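Local coordinates for protein cryptochrome DASH, chloroplastic/mitochondrial (Arabidopsis thaliana, PDB 2J4D) that repairs cyclobutane pyrimidine dimers in single-stranded DNA as an FAD-containing photolyase with a folate antenna, and may also act as a photoreceptor, at residues Glu261-Lys266 / Glu304-Tyr309; Ser209-Pro214 / Ser298-Tyr303. All coordinates share one frame; numbering follows the deposited sequence.

Contact 1: residues Glu261-Lys266 / Glu304-Tyr309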
ATOM      1  N   GLU A 261       5.787  -4.821 -16.934  1.00 20.59           N
ATOM      2  CA  GLU A 261       7.061  -4.153 -17.165  1.00 22.81           C
ATOM      3  C   GLU A 261       8.254  -4.763 -16.426  1.00 23.25           C
ATOM      4  O   GLU A 261       9.305  -5.028 -17.020  1.00 20.81           O
ATOM      5  CB  GLU A 261       6.932  -2.676 -16.794  1.00 21.85           C
ATOM      6  CG  GLU A 261       8.191  -1.868 -17.011  1.00 25.18           C
ATOM      7  CD  GLU A 261       7.994  -0.410 -16.659  1.00 27.10           C
ATOM      8  OE1 GLU A 261       8.007  -0.072 -15.453  1.00 25.97           O
ATOM      9  OE2 GLU A 261       7.800   0.396 -17.591  1.00 30.13           O
ATOM     10  N   TYR A 262       8.083  -4.990 -15.129  1.00 21.46           N
ATOM     11  CA  TYR A 262       9.147  -5.534 -14.300  1.00 22.22           C
ATOM     12  C   TYR A 262       9.430  -7.006 -14.585  1.00 21.82           C
ATOM     13  O   TYR A 262      10.584  -7.410 -14.733  1.00 21.59           O
ATOM     14  CB  TYR A 262       8.795  -5.359 -12.819  1.00 19.18           C
ATOM     15  CG  TYR A 262       9.943  -5.688 -11.895  1.00 22.33           C
ATOM     16  CD1 TYR A 262      11.064  -4.862 -11.827  1.00 21.18           C
ATOM     17  CD2 TYR A 262       9.934  -6.853 -11.127  1.00 21.05           C
ATOM     18  CE1 TYR A 262      12.157  -5.193 -11.021  1.00 22.67           C
ATOM     19  CE2 TYR A 262      11.021  -7.192 -10.318  1.00 24.78           C
ATOM     20  CZ  TYR A 262      12.129  -6.356 -10.275  1.00 22.61           C
ATOM     21  OH  TYR A 262      13.215  -6.701  -9.507  1.00 25.47           O
ATOM     22  N   PHE A 263       8.374  -7.805 -14.664  1.00 22.74           N
ATOM     23  CA  PHE A 263       8.511  -9.231 -14.919  1.00 21.99           C
ATOM     24  C   PHE A 263       8.899  -9.588 -16.346  1.00 24.55           C
ATOM     25  O   PHE A 263       9.911 -10.251 -16.587  1.00 24.11           O
ATOM     26  CB  PHE A 263       7.191  -9.968 -14.632  1.00 20.53           C
ATOM     27  CG  PHE A 263       6.906 -10.197 -13.176  1.00 18.54           C
ATOM     28  CD1 PHE A 263       7.642  -9.548 -12.188  1.00 18.36           C
ATOM     29  CD2 PHE A 263       5.873 -11.043 -12.794  1.00 19.42           C
ATOM     30  CE1 PHE A 263       7.352  -9.740 -10.835  1.00 22.15           C
ATOM     31  CE2 PHE A 263       5.570 -11.244 -11.442  1.00 20.05           C
ATOM     32  CZ  PHE A 263       6.311 -10.591 -10.463  1.00 19.51           C
ATOM     33  N   TRP A 264       8.077  -9.140 -17.286  1.00 23.56           N
ATOM     34  CA  TRP A 264       8.245  -9.512 -18.675  1.00 24.46           C
ATOM     35  C   TRP A 264       9.045  -8.627 -19.615  1.00 26.24           C
ATOM     36  O   TRP A 264      10.039  -9.077 -20.183  1.00 25.26           O
ATOM     37  CB  TRP A 264       6.859  -9.785 -19.258  1.00 24.48           C
ATOM     38  CG  TRP A 264       6.066 -10.773 -18.424  1.00 24.50           C
ATOM     39  CD1 TRP A 264       5.120 -10.485 -17.469  1.00 24.09           C
ATOM     40  CD2 TRP A 264       6.199 -12.201 -18.434  1.00 21.55           C
ATOM     41  NE1 TRP A 264       4.662 -11.648 -16.888  1.00 22.10           N
ATOM     42  CE2 TRP A 264       5.308 -12.715 -17.461  1.00 21.14           C
ATOM     43  CE3 TRP A 264       6.990 -13.098 -19.173  1.00 25.05           C
ATOM     44  CZ2 TRP A 264       5.182 -14.090 -17.208  1.00 19.29           C
ATOM     45  CZ3 TRP A 264       6.864 -14.472 -18.921  1.00 23.36           C
ATOM     46  CH2 TRP A 264       5.966 -14.950 -17.947  1.00 23.18           C
ATOM     47  N   LYS A 265       8.616  -7.385 -19.798  1.00 25.43           N
ATOM     48  CA  LYS A 265       9.323  -6.493 -20.708  1.00 27.31           C
ATOM     49  C   LYS A 265      10.794  -6.327 -20.337  1.00 27.53           C
ATOM     50  O   LYS A 265      11.678  -6.482 -21.186  1.00 25.46           O
ATOM     51  CB  LYS A 265       8.642  -5.125 -20.754  1.00 29.11           C
ATOM     52  CG  LYS A 265       9.276  -4.184 -21.768  1.00 29.98           C
ATOM     53  CD  LYS A 265       8.556  -2.851 -21.832  1.00 34.11           C
ATOM     54  CE  LYS A 265       9.324  -1.868 -22.715  1.00 38.42           C
ATOM     55  NZ  LYS A 265       8.670  -0.535 -22.752  1.00 38.56           N
ATOM     56  N   LYS A 266      11.059  -6.016 -19.075  1.00 24.26           N
ATOM     57  CA  LYS A 266      12.427  -5.830 -18.618  1.00 26.87           C
ATOM     58  C   LYS A 266      13.082  -7.105 -18.107  1.00 25.90           C
ATOM     59  O   LYS A 266      14.297  -7.135 -17.913  1.00 22.57           O
ATOM     60  CB  LYS A 266      12.486  -4.743 -17.543  1.00 27.33           C
ATOM     61  CG  LYS A 266      12.182  -3.360 -18.089  1.00 30.66           C
ATOM     62  CD  LYS A 266      12.228  -2.309 -16.998  1.00 36.80           C
ATOM     63  CE  LYS A 266      12.310  -0.927 -17.604  1.00 40.44           C
ATOM     64  NZ  LYS A 266      13.550  -0.821 -18.425  1.00 43.47           N
ATOM     65  N   GLU A 304       0.328 -15.807  -9.691  1.00 20.51           N
ATOM     66  CA  GLU A 304       0.098 -16.516 -10.938  1.00 20.26           C
ATOM     67  C   GLU A 304       1.034 -16.027 -12.032  1.00 21.38           C
ATOM     68  O   GLU A 304       1.444 -16.809 -12.885  1.00 22.33           O
ATOM     69  CB  GLU A 304      -1.363 -16.382 -11.369  1.00 25.25           C
ATOM     70  CG  GLU A 304      -2.289 -17.242 -10.522  1.00 31.46           C
ATOM     71  CD  GLU A 304      -3.660 -17.436 -11.142  1.00 38.35           C
ATOM     72  OE1 GLU A 304      -4.646 -16.935 -10.571  1.00 36.26           O
ATOM     73  OE2 GLU A 304      -3.748 -18.094 -12.203  1.00 42.38           O
ATOM     74  N   GLU A 305       1.379 -14.741 -12.008  1.00 18.60           N
ATOM     75  CA  GLU A 305       2.295 -14.190 -13.002  1.00 17.45           C
ATOM     76  C   GLU A 305       3.691 -14.754 -12.742  1.00 18.45           C
ATOM     77  O   GLU A 305       4.431 -15.068 -13.682  1.00 19.12           O
ATOM     78  CB  GLU A 305       2.313 -12.661 -12.924  1.00 16.84           C
ATOM     79  CG  GLU A 305       1.070 -12.012 -13.503  1.00 19.51           C
ATOM     80  CD  GLU A 305       0.951 -12.220 -15.007  1.00 23.77           C
ATOM     81  OE1 GLU A 305       1.880 -11.823 -15.740  1.00 24.70           O
ATOM     82  OE2 GLU A 305      -0.070 -12.780 -15.458  1.00 28.64           O
ATOM     83  N   VAL A 306       4.049 -14.878 -11.465  1.00 16.25           N
ATOM     84  CA  VAL A 306       5.342 -15.454 -11.085  1.00 19.19           C
ATOM     85  C   VAL A 306       5.398 -16.929 -11.526  1.00 20.57           C
ATOM     86  O   VAL A 306       6.431 -17.409 -12.005  1.00 21.99           O
ATOM     87  CB  VAL A 306       5.569 -15.381  -9.552  1.00 20.17           C
ATOM     88  CG1 VAL A 306       6.776 -16.233  -9.156  1.00 20.71           C
ATOM     89  CG2 VAL A 306       5.798 -13.938  -9.120  1.00 20.89           C
ATOM     90  N   GLN A 307       4.293 -17.648 -11.359  1.00 20.52           N
ATOM     91  CA  GLN A 307       4.249 -19.051 -11.769  1.00 22.95           C
ATOM     92  C   GLN A 307       4.484 -19.161 -13.267  1.00 20.61           C
ATOM     93  O   GLN A 307       5.223 -20.033 -13.733  1.00 20.40           O
ATOM     94  CB  GLN A 307       2.888 -19.676 -11.457  1.00 25.72           C
ATOM     95  CG  GLN A 307       2.605 -19.963  -9.991  1.00 25.11           C
ATOM     96  CD  GLN A 307       1.220 -20.563  -9.815  1.00 33.09           C
ATOM     97  OE1 GLN A 307       0.207 -19.950 -10.184  1.00 26.81           O
ATOM     98  NE2 GLN A 307       1.167 -21.771  -9.262  1.00 32.61           N
ATOM     99  N   ARG A 308       3.835 -18.288 -14.028  1.00 20.13           N
ATOM    100  CA  ARG A 308       3.995 -18.319 -15.472  1.00 20.04           C
ATOM    101  C   ARG A 308       5.434 -17.978 -15.852  1.00 22.51           C
ATOM    102  O   ARG A 308       6.009 -18.590 -16.760  1.00 21.45           O
ATOM    103  CB  ARG A 308       3.017 -17.355 -16.153  1.00 23.60           C
ATOM    104  CG  ARG A 308       2.983 -17.570 -17.666  1.00 23.58           C
ATOM    105  CD  ARG A 308       1.782 -16.934 -18.353  1.00 29.10           C
ATOM    106  NE  ARG A 308       2.008 -15.531 -18.682  1.00 32.57           N
ATOM    107  CZ  ARG A 308       1.602 -14.521 -17.928  1.00 32.66           C
ATOM    108  NH1 ARG A 308       0.945 -14.767 -16.805  1.00 34.00           N
ATOM    109  NH2 ARG A 308       1.854 -13.270 -18.299  1.00 30.60           N
ATOM    110  N   TYR A 309       6.019 -17.016 -15.145  1.00 19.97           N
ATOM    111  CA  TYR A 309       7.397 -16.620 -15.410  1.00 20.63           C
ATOM    112  C   TYR A 309       8.336 -17.796 -15.164  1.00 22.30           C
ATOM    113  O   TYR A 309       9.223 -18.082 -15.984  1.00 22.07           O
ATOM    114  CB  TYR A 309       7.797 -15.458 -14.502  1.00 19.61           C
ATOM    115  CG  TYR A 309       9.175 -14.884 -14.775  1.00 21.16           C
ATOM    116  CD1 TYR A 309       9.341 -13.787 -15.621  1.00 21.10           C
ATOM    117  CD2 TYR A 309      10.309 -15.416 -14.157  1.00 20.91           C
ATOM    118  CE1 TYR A 309      10.602 -13.226 -15.838  1.00 23.22           C
ATOM    119  CE2 TYR A 309      11.568 -14.867 -14.367  1.00 22.47           C
ATOM    120  CZ  TYR A 309      11.710 -13.769 -15.206  1.00 25.80           C
ATOM    121  OH  TYR A 309      12.957 -13.206 -15.394  1.00 25.03           O
TER

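Contact 2: residues Ser209-Pro214 / Ser298-Tyr303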
ATOM      1  N   SER A 209      -6.075 -19.858  -6.494  1.00 23.49           N
ATOM      2  CA  SER A 209      -5.999 -19.291  -7.837  1.00 26.19           C
ATOM      3  C   SER A 209      -6.731 -17.959  -7.733  1.00 24.13           C
ATOM      4  O   SER A 209      -7.594 -17.790  -6.869  1.00 23.87           O
ATOM      5  CB  SER A 209      -6.733 -20.187  -8.847  1.00 26.92           C
ATOM      6  OG  SER A 209      -6.150 -21.473  -8.911  1.00 35.14           O
ATOM      7  N   SER A 210      -6.398 -17.013  -8.600  1.00 24.07           N
ATOM      8  CA  SER A 210      -7.071 -15.728  -8.548  1.00 25.73           C
ATOM      9  C   SER A 210      -8.506 -15.932  -9.033  1.00 26.11           C
ATOM     10  O   SER A 210      -8.772 -16.814  -9.851  1.00 23.80           O
ATOM     11  CB  SER A 210      -6.337 -14.704  -9.425  1.00 26.59           C
ATOM     12  OG  SER A 210      -6.431 -15.035 -10.794  1.00 31.04           O
ATOM     13  N   THR A 211      -9.431 -15.140  -8.509  1.00 22.88           N
ATOM     14  CA  THR A 211     -10.832 -15.249  -8.903  1.00 23.02           C
ATOM     15  C   THR A 211     -11.053 -14.659 -10.301  1.00 24.04           C
ATOM     16  O   THR A 211     -10.633 -13.531 -10.583  1.00 21.99           O
ATOM     17  CB  THR A 211     -11.735 -14.533  -7.873  1.00 23.44           C
ATOM     18  OG1 THR A 211     -11.625 -15.205  -6.610  1.00 26.51           O
ATOM     19  CG2 THR A 211     -13.191 -14.545  -8.320  1.00 22.93           C
ATOM     20  N   ARG A 212     -11.693 -15.434 -11.177  1.00 21.95           N
ATOM     21  CA  ARG A 212     -11.963 -14.993 -12.543  1.00 23.56           C
ATOM     22  C   ARG A 212     -13.233 -14.164 -12.590  1.00 22.52           C
ATOM     23  O   ARG A 212     -14.259 -14.555 -12.044  1.00 22.15           O
ATOM     24  CB  ARG A 212     -12.098 -16.188 -13.492  1.00 26.68           C
ATOM     25  CG  ARG A 212     -10.900 -17.110 -13.473  1.00 38.18           C
ATOM     26  CD  ARG A 212      -9.603 -16.327 -13.558  1.00 42.82           C
ATOM     27  NE  ARG A 212      -8.571 -16.931 -12.720  1.00 50.22           N
ATOM     28  CZ  ARG A 212      -7.478 -17.527 -13.181  1.00 49.94           C
ATOM     29  NH1 ARG A 212      -7.256 -17.599 -14.490  1.00 49.00           N
ATOM     30  NH2 ARG A 212      -6.612 -18.061 -12.330  1.00 47.97           N
ATOM     31  N   ILE A 213     -13.149 -13.024 -13.261  1.00 20.96           N
ATOM     32  CA  ILE A 213     -14.259 -12.093 -13.361  1.00 21.95           C
ATOM     33  C   ILE A 213     -14.822 -12.052 -14.782  1.00 23.44           C
ATOM     34  O   ILE A 213     -14.070 -11.958 -15.754  1.00 25.72           O
ATOM     35  CB  ILE A 213     -13.790 -10.666 -12.983  1.00 20.77           C
ATOM     36  CG1 ILE A 213     -13.151 -10.667 -11.587  1.00 19.75           C
ATOM     37  CG2 ILE A 213     -14.955  -9.699 -13.055  1.00 20.79           C
ATOM     38  CD1 ILE A 213     -14.086 -11.082 -10.443  1.00 23.00           C
ATOM     39  N   PRO A 214     -16.156 -12.113 -14.921  1.00 24.42           N
ATOM     40  CA  PRO A 214     -16.758 -12.075 -16.260  1.00 26.50           C
ATOM     41  C   PRO A 214     -16.555 -10.741 -16.962  1.00 26.76           C
ATOM     42  O   PRO A 214     -16.392  -9.705 -16.317  1.00 26.20           O
ATOM     43  CB  PRO A 214     -18.233 -12.374 -15.991  1.00 29.56           C
ATOM     44  CG  PRO A 214     -18.443 -11.887 -14.587  1.00 31.09           C
ATOM     45  CD  PRO A 214     -17.179 -12.341 -13.886  1.00 25.64           C
ATOM     46  N   SER A 298      -3.518  -7.479  -6.902  1.00 18.08           N
ATOM     47  CA  SER A 298      -3.576  -8.374  -5.762  1.00 19.19           C
ATOM     48  C   SER A 298      -2.464  -9.411  -5.812  1.00 19.07           C
ATOM     49  O   SER A 298      -1.969  -9.755  -6.882  1.00 18.87           O
ATOM     50  CB  SER A 298      -4.927  -9.081  -5.733  1.00 21.97           C
ATOM     51  OG  SER A 298      -5.012 -10.001  -6.800  1.00 27.46           O
ATOM     52  N   PRO A 299      -2.068  -9.930  -4.643  1.00 20.57           N
ATOM     53  CA  PRO A 299      -1.008 -10.932  -4.557  1.00 20.45           C
ATOM     54  C   PRO A 299      -1.328 -12.257  -5.234  1.00 19.55           C
ATOM     55  O   PRO A 299      -0.417 -12.947  -5.685  1.00 16.53           O
ATOM     56  CB  PRO A 299      -0.765 -11.062  -3.047  1.00 20.68           C
ATOM     57  CG  PRO A 299      -2.054 -10.646  -2.440  1.00 23.85           C
ATOM     58  CD  PRO A 299      -2.502  -9.499  -3.303  1.00 22.46           C
ATOM     59  N   ARG A 300      -2.606 -12.628  -5.318  1.00 17.49           N
ATOM     60  CA  ARG A 300      -2.930 -13.883  -5.983  1.00 19.44           C
ATOM     61  C   ARG A 300      -2.622 -13.730  -7.457  1.00 19.62           C
ATOM     62  O   ARG A 300      -2.138 -14.665  -8.095  1.00 20.95           O
ATOM     63  CB  ARG A 300      -4.393 -14.281  -5.759  1.00 20.67           C
ATOM     64  CG  ARG A 300      -4.651 -14.686  -4.321  1.00 26.66           C
ATOM     65  CD  ARG A 300      -6.028 -15.283  -4.118  1.00 29.08           C
ATOM     66  NE  ARG A 300      -7.086 -14.380  -4.553  1.00 30.80           N
ATOM     67  CZ  ARG A 300      -8.297 -14.342  -4.006  1.00 36.91           C
ATOM     68  NH1 ARG A 300      -8.594 -15.157  -3.002  1.00 37.92           N
ATOM     69  NH2 ARG A 300      -9.207 -13.486  -4.456  1.00 35.48           N
ATOM     70  N   PHE A 301      -2.893 -12.546  -7.996  1.00 19.37           N
ATOM     71  CA  PHE A 301      -2.587 -12.255  -9.397  1.00 18.01           C
ATOM     72  C   PHE A 301      -1.066 -12.287  -9.595  1.00 19.02           C
ATOM     73  O   PHE A 301      -0.554 -12.936 -10.513  1.00 17.46           O
ATOM     74  CB  PHE A 301      -3.137 -10.873  -9.770  1.00 19.30           C
ATOM     75  CG  PHE A 301      -2.518 -10.282 -11.005  1.00 18.25           C
ATOM     76  CD1 PHE A 301      -2.706 -10.872 -12.251  1.00 20.20           C
ATOM     77  CD2 PHE A 301      -1.733  -9.135 -10.921  1.00 20.43           C
ATOM     78  CE1 PHE A 301      -2.122 -10.329 -13.393  1.00 21.62           C
ATOM     79  CE2 PHE A 301      -1.144  -8.584 -12.061  1.00 20.44           C
ATOM     80  CZ  PHE A 301      -1.339  -9.183 -13.299  1.00 20.15           C
ATOM     81  N   ILE A 302      -0.343 -11.590  -8.723  1.00 16.11           N
ATOM     82  CA  ILE A 302       1.115 -11.551  -8.825  1.00 18.34           C
ATOM     83  C   ILE A 302       1.703 -12.962  -8.778  1.00 20.30           C
ATOM     84  O   ILE A 302       2.608 -13.291  -9.550  1.00 17.80           O
ATOM     85  CB  ILE A 302       1.742 -10.693  -7.693  1.00 17.83           C
ATOM     86  CG1 ILE A 302       1.324  -9.227  -7.864  1.00 16.62           C
ATOM     87  CG2 ILE A 302       3.285 -10.799  -7.736  1.00 16.00           C
ATOM     88  CD1 ILE A 302       1.602  -8.349  -6.647  1.00 19.20           C
ATOM     89  N   TYR A 303       1.180 -13.795  -7.883  1.00 18.27           N
ATOM     90  CA  TYR A 303       1.658 -15.171  -7.754  1.00 19.98           C
ATOM     91  C   TYR A 303       1.482 -15.954  -9.057  1.00 19.61           C
ATOM     92  O   TYR A 303       2.379 -16.683  -9.486  1.00 18.87           O
ATOM     93  CB  TYR A 303       0.917 -15.886  -6.620  1.00 17.73           C
ATOM     94  CG  TYR A 303       1.287 -17.344  -6.486  1.00 20.29           C
ATOM     95  CD1 TYR A 303       2.588 -17.728  -6.164  1.00 23.80           C
ATOM     96  CD2 TYR A 303       0.338 -18.346  -6.695  1.00 21.14           C
ATOM     97  CE1 TYR A 303       2.939 -19.083  -6.054  1.00 26.94           C
ATOM     98  CE2 TYR A 303       0.680 -19.700  -6.587  1.00 22.01           C
ATOM     99  CZ  TYR A 303       1.979 -20.055  -6.270  1.00 26.23           C
ATOM    100  OH  TYR A 303       2.323 -21.383  -6.186  1.00 28.05           O
TER

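Contact 1: residues Glu261-Lys266 / Glu304-Tyr309
Glu305 OE1 takes hydrogen bonds from two donors: Trp264 NE1 across the contact at 3.0 Å, and Arg308 NH2 one helical turn further along its own helix. The indole bond is bent (145° at the hydrogen), with OE1 tilted out of the ring plane. Arg308 grips the carboxylate end-on; its NH1 reaches Glu305 OE2 at 2.6 Å in a nearly straight salt bridge, and Tyr26 OH also bonds to OE2. With OE2 at its edge, in plane, the guanidinium lies almost parallel to the indole (planes 15° apart), and Trp264 CZ2 sits over its face. The edge of Tyr309 turns toward the opposite indole face, its centroid 5.5 Å from that of the six-membered ring and the planes at 62°. With CG anti to the carbonyl carbon, beside the backbone N, the indole extends from its helix between Arg308 and Tyr309. Were Trp264 replaced by an alanine, Glu305 OE1 would probably lose its cross-helix donor, and a gap would be likely between Arg308 and Tyr309.

These contacts join the last turns of helix 252-265 to helix 299-312 in the helical, FAD-binding part of the photolyase fold; the axes of the two short segments, roughly parallel, come within 10.9 Å of each other. Deeper in, Phe263 CE2 meets Val306 CG2 at 3.6 Å, while Glu305 CB lies at the edge of the same ring. Phe288, an FAD-binding residue by similarity, also meets the Phe263 ring. Tyr309 CE1 approaches Phe263 O at 3.1 Å near the phenol plane, and the Tyr309 hydroxyl hydrogen-bonds Asp267.

Contact 2: residues Ser209-Pro214 / Ser298-Tyr303
Van der Waals contact brings the two segments together at Ser210 and Arg300, whose CA atoms are 5.2 Å apart. Arg300 CB points toward the loop and lies 4.1 Å from Ser210 CA, while Ser210 CB also approaches Phe301 N, at 4.3 Å. The aliphatic part of Arg300 continues past the loop backbone: its CD is 4.0 Å from Ser209 O, which lies over one face of the guanidinium.

The polar contacts are indirect, since no hydrogen bond spans the two segments. Thr211 and Arg300 run side by side in the same direction, and Asp56 joins them, its OD2 in a salt bridge with Arg300 NH2 and its OD1 hydrogen-bonded to Thr211 OG1. Asp54 likewise ties Arg300 NH2 to the Thr211 backbone N and to the hydroxyl of Ser298, the N-cap residue. A bend at chi3 (-57°) turns the guanidinium toward these acids, which probably balance its buried charge.

Within the loop, Arg212 NE bonds Ser210 O at 2.9 Å and nearly straight (175° at the hydrogen); the donor stands above the carbonyl plane, whereas the oxygen lies in the guanidinium plane.

This is consistent with the long interdomain connection of class-1 photolyases, which here runs against the first turn of helix 299-312.

Overall arrangement
Both contacts use helix 299-312: contact 1 its middle turns, contact 2 its N-terminal start, with centres about 14 Å apart. Each is mostly buried, but contact 1 covers 356 Å² against 168 Å². Helix-to-helix contact 1 relies on aromatic rings and a direct hydrogen bond, and the side chain of Phe263 lies about 8 Å from the bound FAD; loop-to-helix contact 2 relies on backbone contact and shared acids. The two meet at Glu304, where OE1 makes a probable hydrogen bond to Ser210 OG (2.6 Å) and OE2 a salt bridge to Arg212 NH2 (2.9 Å). Tyr26 of helix 12-26 touches residues of both.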